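Local coordinates for protein glutathione S-transferase (Bombyx mori, PDB 3AY8) that probably conjugates glutathione to electrophilic compounds, as other cytosolic glutathione transferases do, and works as a homodimer, at residues N97-F102 with K149-D154; Y101-S106 with Y164-S169; I158-I163 with Q184-D189. One frame throughout, in Å; residues are numbered along the deposited sequence.

All three contacts lie in the helical C-terminal part of the chain. Helix 90-120 comes first and supplies two overlapping segments: 97-102 for contact 1 and 101-106 for contact 2. After helix 128-147, contact 1 closes where loop 149-154 returns to Arg99. Contact 3 then opens at the start of helix 158-173, and contact 2 closes farther along that helix, at Ser166. Since contact 3 does not close until 184-189, contacts 2 and 3 cross along the chain, while 1 and 3 follow in series. Asp160 links these last two, its OD1 serving both Val151 N and Trp186. Together they tie helices 90-120, 158-173 and 181-190 to one another and to loop 149-154.

Contact 1. Residues N97-F102 with K149-D154; sequences NQRLYF and KWVAAD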
loop_
_atom_site.group_PDB
_atom_site.type_symbol
_atom_site.label_atom_id
_atom_site.label_comp_id
_atom_site.label_asym_id
_atom_site.label_seq_id
_atom_site.Cartn_x
_atom_site.Cartn_y
_atom_site.Cartn_z
ATOM N N ASN A 97 5.545 -2.531 9.188
ATOM C CA ASN A 97 5.056 -1.551 8.204
ATOM C C ASN A 97 5.355 -2.032 6.790
ATOM O O ASN A 97 4.509 -1.954 5.887
ATOM C CB ASN A 97 5.699 -0.181 8.424
ATOM C CG ASN A 97 5.108 0.571 9.615
ATOM O OD1 ASN A 97 4.027 0.237 10.124
ATOM N ND2 ASN A 97 5.823 1.596 10.060
ATOM N N GLN A 98 6.566 -2.554 6.643
ATOM C CA GLN A 98 7.047 -3.105 5.379
ATOM C C GLN A 98 6.114 -4.206 4.876
ATOM O O GLN A 98 5.684 -4.166 3.718
ATOM C CB GLN A 98 8.481 -3.628 5.538
ATOM C CG GLN A 98 9.181 -4.045 4.262
ATOM C CD GLN A 98 10.363 -4.970 4.542
ATOM O OE1 GLN A 98 10.191 -6.136 4.923
ATOM N NE2 GLN A 98 11.558 -4.450 4.379
ATOM N N ARG A 99 5.782 -5.178 5.738
ATOM C CA ARG A 99 4.860 -6.242 5.333
ATOM C C ARG A 99 3.455 -5.696 5.032
ATOM O O ARG A 99 2.776 -6.203 4.143
ATOM C CB ARG A 99 4.769 -7.371 6.384
ATOM C CG ARG A 99 6.102 -7.945 6.850
ATOM C CD ARG A 99 7.009 -8.457 5.755
ATOM N NE ARG A 99 7.923 -9.473 6.286
ATOM C CZ ARG A 99 9.214 -9.589 5.985
ATOM N NH1 ARG A 99 9.793 -8.748 5.151
ATOM N NH2 ARG A 99 9.930 -10.565 6.523
ATOM N N LEU A 100 3.031 -4.679 5.781
ATOM C CA LEU A 100 1.739 -4.026 5.523
ATOM C C LEU A 100 1.728 -3.372 4.155
ATOM O O LEU A 100 0.768 -3.538 3.407
ATOM C CB LEU A 100 1.379 -3.009 6.623
ATOM C CG LEU A 100 1.010 -3.616 7.990
ATOM C CD1 LEU A 100 0.982 -2.542 9.102
ATOM C CD2 LEU A 100 -0.333 -4.375 7.920
ATOM N N TYR A 101 2.792 -2.644 3.812
ATOM C CA TYR A 101 2.878 -2.039 2.483
ATOM C C TYR A 101 2.992 -3.090 1.395
ATOM O O TYR A 101 2.426 -2.923 0.329
ATOM C CB TYR A 101 4.007 -0.990 2.378
ATOM C CG TYR A 101 3.641 0.288 3.105
ATOM C CD1 TYR A 101 2.653 1.147 2.609
ATOM C CD2 TYR A 101 4.252 0.614 4.311
ATOM C CE1 TYR A 101 2.303 2.312 3.304
ATOM C CE2 TYR A 101 3.903 1.759 5.001
ATOM C CZ TYR A 101 2.934 2.600 4.500
ATOM O OH TYR A 101 2.614 3.733 5.217
ATOM N N PHE A 102 3.683 -4.193 1.683
ATOM C CA PHE A 102 3.674 -5.356 0.781
ATOM C C PHE A 102 2.246 -5.879 0.553
ATOM O O PHE A 102 1.864 -6.154 -0.580
ATOM C CB PHE A 102 4.619 -6.438 1.318
ATOM C CG PHE A 102 4.485 -7.773 0.638
ATOM C CD1 PHE A 102 5.223 -8.064 -0.513
ATOM C CD2 PHE A 102 3.633 -8.745 1.153
ATOM C CE1 PHE A 102 5.097 -9.305 -1.134
ATOM C CE2 PHE A 102 3.510 -10.007 0.533
ATOM C CZ PHE A 102 4.244 -10.283 -0.597
ATOM N N LYS A 149 8.416 -17.668 11.922
ATOM C CA LYS A 149 7.152 -18.406 11.994
ATOM C C LYS A 149 5.963 -17.624 11.410
ATOM O O LYS A 149 5.140 -18.188 10.690
ATOM C CB LYS A 149 6.845 -18.817 13.439
ATOM C CG LYS A 149 5.659 -19.773 13.551
ATOM C CD LYS A 149 5.338 -20.110 14.998
ATOM C CE LYS A 149 4.205 -21.131 15.078
ATOM N NZ LYS A 149 3.672 -21.260 16.473
ATOM N N TRP A 150 5.892 -16.340 11.749
ATOM C CA TRP A 150 4.856 -15.423 11.262
ATOM C C TRP A 150 5.487 -14.443 10.256
ATOM O O TRP A 150 6.698 -14.490 10.051
ATOM C CB TRP A 150 4.196 -14.697 12.444
ATOM C CG TRP A 150 3.555 -15.646 13.441
ATOM C CD1 TRP A 150 4.149 -16.205 14.542
ATOM C CD2 TRP A 150 2.210 -16.156 13.411
ATOM N NE1 TRP A 150 3.252 -17.023 15.205
ATOM C CE2 TRP A 150 2.062 -17.018 14.527
ATOM C CE3 TRP A 150 1.121 -15.983 12.539
ATOM C CZ2 TRP A 150 0.858 -17.685 14.811
ATOM C CZ3 TRP A 150 -0.072 -16.648 12.814
ATOM C CH2 TRP A 150 -0.191 -17.491 13.944
ATOM N N VAL A 151 4.688 -13.584 9.615
ATOM C CA VAL A 151 5.202 -12.792 8.473
ATOM C C VAL A 151 6.300 -11.788 8.834
ATOM O O VAL A 151 7.168 -11.498 8.010
ATOM C CB VAL A 151 4.095 -12.036 7.646
ATOM C CG1 VAL A 151 3.108 -12.988 6.990
ATOM C CG2 VAL A 151 3.393 -10.986 8.482
ATOM N N ALA A 152 6.260 -11.251 10.049
ATOM C CA ALA A 152 7.141 -10.132 10.387
ATOM C C ALA A 152 7.970 -10.359 11.639
ATOM O O ALA A 152 8.722 -9.468 12.049
ATOM C CB ALA A 152 6.327 -8.827 10.515
ATOM N N ALA A 153 7.825 -11.538 12.243
ATOM C CA ALA A 153 8.464 -11.857 13.520
ATOM C C ALA A 153 8.173 -13.307 13.857
ATOM O O ALA A 153 7.429 -13.988 13.139
ATOM C CB ALA A 153 7.945 -10.942 14.640
ATOM N N ASP A 154 8.743 -13.780 14.962
ATOM C CA ASP A 154 8.405 -15.119 15.430
ATOM C C ASP A 154 7.148 -15.126 16.309
ATOM O O ASP A 154 6.764 -16.168 16.835
ATOM C CB ASP A 154 9.604 -15.777 16.115
ATOM C CG ASP A 154 10.586 -16.371 15.119
ATOM O OD1 ASP A 154 10.165 -17.112 14.201
ATOM O OD2 ASP A 154 11.795 -16.099 15.257
#
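Arg99 leaves helix 90-120 toward the loop that joins helices 128-147 and 158-173, and meets it at Val151 and Ala152. The loop enters with Lys149, whose backbone N is bonded to Asp154 OD1 at 2.9 Å, while Trp150 N reaches Ala153 O at 3.1 Å; these two bonds fold 149-154 into a compact turn that presents its bend to the helix. The indole of Trp150 turns instead to Pro156, Leu193 and helix 181-190. At Val151 the contact proper begins. Its carbonyl O receives Arg99 NE at 2.8 Å, with a nearly straight N-H...O angle of 168°. The oxygen lies in the guanidinium plane, at its edge, but the nitrogen stands above the carbonyl plane and so does not sit on a lone pair. Arg99 NH2 adds a weak bond to the same Val151 O at 3.3 Å. Chi1 (-51°) sets Arg99 CG beside its backbone N and against the next loop residue, where Ala152 CB touches it at 3.8 Å; beyond CG the chain is bent at chi2 (-55°), and with this bend NE comes to Val151 O. Outside the two segments, Phe144 of helix 128-147 makes a cation-pi contact with Arg99, and the Val151 side chain packs on Leu141 and Leu145 of that helix. Replacing Arg99 with a leucine would probably leave the Val151 carbonyl without its side-chain donor and take from the Phe144 ring its cationic partner. Chemically, the loop offers the arginine no carboxylate in this contact: its polar part rests on one neutral main-chain oxygen, which takes one good and one weak N-H, with apolar packing beside it, and the positive charge meets an aromatic ring as well.

Contact 2. Residues Y101-S106 with Y164-S169; sequences YFDSAS and YASMSS
The carboxylate of Asp103 is the flat group that carries this contact: OD1 turns its syn lone pair, on the side of the other oxygen, to the hydroxyl of Ser166. In the all-helical C-terminal domain of the glutathione transferase fold, this bond joins helix 90-120 to helix 158-173 in the interior of the subunit. Within the two segments the nearest CA atoms, of Asp103 and Ser166, are 7.5 Å apart. The carboxylate is swung out anti to the backbone N (chi1 -175°), which brings OD1 across to the serine although the CB of Asp103 does not aim at it. Ser166 OG donates to OD1, and the same OG also makes a weak hydrogen bond with Ser162 O, one turn earlier in its own helix. The other oxygen, OD2, makes a salt bridge with Arg69 of helix 68-79, so the buried negative charge has a partner in the thioredoxin-like N-terminal domain and the aspartate links both domains. On the dimer side, Tyr101 stacks on Tyr101 of the second subunit, whereas Phe102 meets Phe144 of its own chain edge-to-face. The bridging hydrogen bond is short, Ser166 OG standing 2.6 Å from Asp103 OD1.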
loop_
_atom_site.group_PDB
_atom_site.type_symbol
_atom_site.label_atom_id
_atom_site.label_comp_id
_atom_site.label_asym_id
_atom_site.label_seq_id
_atom_site.Cartn_x
_atom_site.Cartn_y
_atom_site.Cartn_z
ATOM N N TYR A 101 2.792 -2.644 3.812
ATOM C CA TYR A 101 2.878 -2.039 2.483
ATOM C C TYR A 101 2.992 -3.090 1.395
ATOM O O TYR A 101 2.426 -2.923 0.329
ATOM C CB TYR A 101 4.007 -0.990 2.378
ATOM C CG TYR A 101 3.641 0.288 3.105
ATOM C CD1 TYR A 101 2.653 1.147 2.609
ATOM C CD2 TYR A 101 4.252 0.614 4.311
ATOM C CE1 TYR A 101 2.303 2.312 3.304
ATOM C CE2 TYR A 101 3.903 1.759 5.001
ATOM C CZ TYR A 101 2.934 2.600 4.500
ATOM O OH TYR A 101 2.614 3.733 5.217
ATOM N N PHE A 102 3.683 -4.193 1.683
ATOM C CA PHE A 102 3.674 -5.356 0.781
ATOM C C PHE A 102 2.246 -5.879 0.553
ATOM O O PHE A 102 1.864 -6.154 -0.580
ATOM C CB PHE A 102 4.619 -6.438 1.318
ATOM C CG PHE A 102 4.485 -7.773 0.638
ATOM C CD1 PHE A 102 5.223 -8.064 -0.513
ATOM C CD2 PHE A 102 3.633 -8.745 1.153
ATOM C CE1 PHE A 102 5.097 -9.305 -1.134
ATOM C CE2 PHE A 102 3.510 -10.007 0.533
ATOM C CZ PHE A 102 4.244 -10.283 -0.597
ATOM N N ASP A 103 1.452 -6.001 1.623
ATOM C CA ASP A 103 0.051 -6.397 1.489
ATOM C C ASP A 103 -0.712 -5.422 0.564
ATOM O O ASP A 103 -1.440 -5.844 -0.336
ATOM C CB ASP A 103 -0.646 -6.456 2.862
ATOM C CG ASP A 103 -2.068 -6.972 2.767
ATOM O OD1 ASP A 103 -2.256 -8.123 2.313
ATOM O OD2 ASP A 103 -3.005 -6.234 3.131
ATOM N N SER A 104 -0.525 -4.123 0.794
ATOM C CA SER A 104 -1.303 -3.087 0.121
ATOM C C SER A 104 -0.864 -2.826 -1.313
ATOM O O SER A 104 -1.703 -2.528 -2.160
ATOM C CB SER A 104 -1.234 -1.772 0.914
ATOM O OG SER A 104 0.032 -1.155 0.759
ATOM N N ALA A 105 0.443 -2.920 -1.576
ATOM C CA ALA A 105 1.005 -2.563 -2.890
ATOM C C ALA A 105 1.223 -3.741 -3.837
ATOM O O ALA A 105 1.340 -3.539 -5.051
ATOM C CB ALA A 105 2.327 -1.794 -2.715
ATOM N N SER A 106 1.333 -4.956 -3.294
ATOM C CA SER A 106 1.645 -6.133 -4.129
ATOM C C SER A 106 0.592 -7.227 -3.999
ATOM O O SER A 106 0.010 -7.655 -4.990
ATOM C CB SER A 106 3.023 -6.728 -3.763
ATOM O OG SER A 106 4.047 -5.798 -4.024
ATOM N N TYR A 164 -3.221 -12.324 6.198
ATOM C CA TYR A 164 -4.191 -13.413 6.316
ATOM C C TYR A 164 -5.537 -13.064 5.642
ATOM O O TYR A 164 -6.107 -13.888 4.913
ATOM C CB TYR A 164 -4.350 -13.841 7.783
ATOM C CG TYR A 164 -5.452 -14.842 8.055
ATOM C CD1 TYR A 164 -5.620 -15.973 7.242
ATOM C CD2 TYR A 164 -6.309 -14.677 9.154
ATOM C CE1 TYR A 164 -6.629 -16.893 7.485
ATOM C CE2 TYR A 164 -7.317 -15.603 9.424
ATOM C CZ TYR A 164 -7.475 -16.707 8.573
ATOM O OH TYR A 164 -8.454 -17.637 8.821
ATOM N N ALA A 165 -6.028 -11.843 5.850
ATOM C CA ALA A 165 -7.272 -11.412 5.201
ATOM C C ALA A 165 -7.151 -11.477 3.678
ATOM O O ALA A 165 -8.076 -11.929 2.979
ATOM C CB ALA A 165 -7.670 -9.999 5.660
ATOM N N SER A 166 -6.000 -11.041 3.166
ATOM C CA SER A 166 -5.728 -11.108 1.732
ATOM C C SER A 166 -5.643 -12.561 1.228
ATOM O O SER A 166 -6.367 -12.949 0.295
ATOM C CB SER A 166 -4.433 -10.357 1.411
ATOM O OG SER A 166 -4.594 -8.954 1.585
ATOM N N MET A 167 -4.761 -13.347 1.848
ATOM C CA MET A 167 -4.523 -14.745 1.447
ATOM C C MET A 167 -5.775 -15.619 1.543
ATOM O O MET A 167 -6.029 -16.440 0.671
ATOM C CB MET A 167 -3.398 -15.375 2.289
ATOM C CG MET A 167 -2.006 -14.957 1.878
ATOM S SD MET A 167 -1.673 -15.209 0.123
ATOM C CE MET A 167 -2.031 -16.964 -0.129
ATOM N N SER A 168 -6.559 -15.441 2.598
ATOM C CA SER A 168 -7.807 -16.208 2.744
ATOM C C SER A 168 -8.786 -15.912 1.599
ATOM O O SER A 168 -9.536 -16.797 1.170
ATOM C CB SER A 168 -8.443 -15.973 4.121
ATOM O OG SER A 168 -8.813 -14.617 4.306
ATOM N N SER A 169 -8.747 -14.683 1.084
ATOM C CA SER A 169 -9.567 -14.272 -0.051
ATOM C C SER A 169 -9.264 -15.070 -1.333
ATOM O O SER A 169 -10.178 -15.637 -1.944
ATOM C CB SER A 169 -9.382 -12.776 -0.314
ATOM O OG SER A 169 -9.615 -12.033 0.871
#

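Contact 3. Residues I158-I163 with Q184-D189; sequences IADTSI and QRWIKD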
loop_
_atom_site.group_PDB
_atom_site.type_symbol
_atom_site.label_atom_id
_atom_site.label_comp_id
_atom_site.label_asym_id
_atom_site.label_seq_id
_atom_site.Cartn_x
_atom_site.Cartn_y
_atom_site.Cartn_z
ATOM N N ILE A 158 -0.018 -7.338 13.527
ATOM C CA ILE A 158 -1.040 -6.867 12.597
ATOM C C ILE A 158 -0.666 -7.090 11.124
ATOM O O ILE A 158 -1.538 -7.048 10.263
ATOM C CB ILE A 158 -1.467 -5.382 12.827
ATOM C CG1 ILE A 158 -0.306 -4.413 12.594
ATOM C CG2 ILE A 158 -2.101 -5.191 14.216
ATOM C CD1 ILE A 158 -0.758 -2.940 12.609
ATOM N N ALA A 159 0.615 -7.303 10.825
ATOM C CA ALA A 159 0.993 -7.689 9.449
ATOM C C ALA A 159 0.376 -9.062 9.095
ATOM O O ALA A 159 -0.079 -9.282 7.971
ATOM C CB ALA A 159 2.501 -7.706 9.288
ATOM N N ASP A 160 0.308 -9.963 10.068
ATOM C CA ASP A 160 -0.346 -11.267 9.839
ATOM C C ASP A 160 -1.848 -11.165 9.660
ATOM O O ASP A 160 -2.397 -11.851 8.816
ATOM C CB ASP A 160 -0.028 -12.266 10.952
ATOM C CG ASP A 160 1.455 -12.513 11.094
ATOM O OD1 ASP A 160 2.006 -13.303 10.287
ATOM O OD2 ASP A 160 2.055 -11.922 12.012
ATOM N N THR A 161 -2.519 -10.326 10.446
ATOM C CA THR A 161 -3.967 -10.175 10.277
ATOM C C THR A 161 -4.329 -9.634 8.883
ATOM O O THR A 161 -5.244 -10.143 8.245
ATOM C CB THR A 161 -4.618 -9.369 11.416
ATOM O OG1 THR A 161 -3.865 -8.184 11.662
ATOM C CG2 THR A 161 -4.647 -10.217 12.713
ATOM N N SER A 162 -3.586 -8.635 8.397
ATOM C CA SER A 162 -3.844 -8.069 7.067
ATOM C C SER A 162 -3.536 -9.065 5.943
ATOM O O SER A 162 -4.342 -9.258 5.027
ATOM C CB SER A 162 -3.031 -6.781 6.870
ATOM O OG SER A 162 -3.585 -5.720 7.647
ATOM N N ILE A 163 -2.357 -9.683 6.005
ATOM C CA ILE A 163 -1.936 -10.628 4.974
ATOM C C ILE A 163 -2.802 -11.903 5.006
ATOM O O ILE A 163 -3.130 -12.456 3.968
ATOM C CB ILE A 163 -0.406 -10.909 5.055
ATOM C CG1 ILE A 163 0.365 -9.603 4.760
ATOM C CG2 ILE A 163 0.012 -11.980 4.062
ATOM C CD1 ILE A 163 1.913 -9.709 4.876
ATOM N N GLN A 184 1.660 -22.480 3.344
ATOM C CA GLN A 184 0.801 -23.590 3.806
ATOM C C GLN A 184 0.870 -23.768 5.320
ATOM O O GLN A 184 -0.154 -23.933 5.972
ATOM C CB GLN A 184 1.161 -24.905 3.101
ATOM C CG GLN A 184 0.835 -24.909 1.615
ATOM C CD GLN A 184 1.183 -26.217 0.946
ATOM O OE1 GLN A 184 2.332 -26.657 0.972
ATOM N NE2 GLN A 184 0.196 -26.834 0.320
ATOM N N ARG A 185 2.079 -23.706 5.874
ATOM C CA ARG A 185 2.283 -23.799 7.322
ATOM C C ARG A 185 1.622 -22.614 8.046
ATOM O O ARG A 185 0.895 -22.778 9.035
ATOM C CB ARG A 185 3.782 -23.810 7.636
ATOM C CG ARG A 185 4.115 -23.818 9.144
ATOM C CD ARG A 185 5.543 -23.345 9.423
ATOM N NE ARG A 185 5.661 -21.882 9.399
ATOM C CZ ARG A 185 6.524 -21.187 8.656
ATOM N NH1 ARG A 185 7.378 -21.808 7.842
ATOM N NH2 ARG A 185 6.540 -19.857 8.732
ATOM N N TRP A 186 1.898 -21.416 7.549
ATOM C CA TRP A 186 1.448 -20.191 8.195
ATOM C C TRP A 186 -0.077 -20.065 8.182
ATOM O O TRP A 186 -0.665 -19.607 9.161
ATOM C CB TRP A 186 2.144 -18.995 7.532
ATOM C CG TRP A 186 1.553 -17.645 7.782
ATOM C CD1 TRP A 186 1.800 -16.831 8.841
ATOM C CD2 TRP A 186 0.648 -16.931 6.924
ATOM N NE1 TRP A 186 1.100 -15.650 8.705
ATOM C CE2 TRP A 186 0.388 -15.686 7.536
ATOM C CE3 TRP A 186 0.037 -17.225 5.695
ATOM C CZ2 TRP A 186 -0.468 -14.733 6.970
ATOM C CZ3 TRP A 186 -0.807 -16.282 5.126
ATOM C CH2 TRP A 186 -1.059 -15.047 5.770
ATOM N N ILE A 187 -0.708 -20.491 7.091
ATOM C CA ILE A 187 -2.160 -20.350 6.944
ATOM C C ILE A 187 -2.947 -21.232 7.930
ATOM O O ILE A 187 -4.049 -20.871 8.345
ATOM C CB ILE A 187 -2.626 -20.554 5.477
ATOM C CG1 ILE A 187 -4.028 -19.975 5.270
ATOM C CG2 ILE A 187 -2.561 -22.014 5.065
ATOM C CD1 ILE A 187 -4.035 -18.473 5.061
ATOM N N LYS A 188 -2.366 -22.369 8.316
ATOM C CA LYS A 188 -2.903 -23.195 9.411
ATOM C C LYS A 188 -2.701 -22.508 10.758
ATOM O O LYS A 188 -3.580 -22.548 11.604
ATOM C CB LYS A 188 -2.225 -24.561 9.453
ATOM C CG LYS A 188 -2.384 -25.390 8.208
ATOM C CD LYS A 188 -1.492 -26.618 8.321
ATOM C CE LYS A 188 -1.586 -27.489 7.073
ATOM N NZ LYS A 188 -0.376 -28.349 6.977
ATOM N N ASP A 189 -1.546 -21.879 10.960
ATOM C CA ASP A 189 -1.334 -21.091 12.181
ATOM C C ASP A 189 -2.295 -19.902 12.284
ATOM O O ASP A 189 -2.706 -19.532 13.386
ATOM C CB ASP A 189 0.108 -20.615 12.291
ATOM C CG ASP A 189 1.048 -21.708 12.773
ATOM O OD1 ASP A 189 0.583 -22.648 13.455
ATOM O OD2 ASP A 189 2.248 -21.634 12.446
#
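The helical segments carrying Asp160 and Trp186 stay well apart, their nearest CA atoms, those of these two residues, being 9.2 Å from each other, so side chains must bridge the gap. Trp186 does most of this. With CG anti to the backbone N (chi1 164°), its indole extends toward helix 158-173 and gives the NE1 hydrogen to Asp160 OD1, 3.0 Å away, at an N-H...O angle of 153°. The bond meets OD1 on its anti side, and the carboxylate and indole planes are turned 41° apart. OD1 is also held by the backbone N of Val151, while OD2 accepts Thr157 N. With Thr157 OG1 bonded to Ala159 N, this is consistent with the N-capping box at the start of this helix in glutathione transferases. Three N-H groups thus grip the buried carboxylate and would probably help to keep it ionised. At the far end of the indole, the CG2 methyl of Ile163 approaches CH2 obliquely at 3.7 Å, the two side chains crossing at about a right angle. Around them, Trp186 also packs on Tyr164 and Met167, about one and two turns beyond Asp160 in helix 158-173, Val151 touches it from the loop, Ile163 leans on Leu107 of helix 90-120, and Ile158 meets Ala72 and Cys73 of helix 68-79.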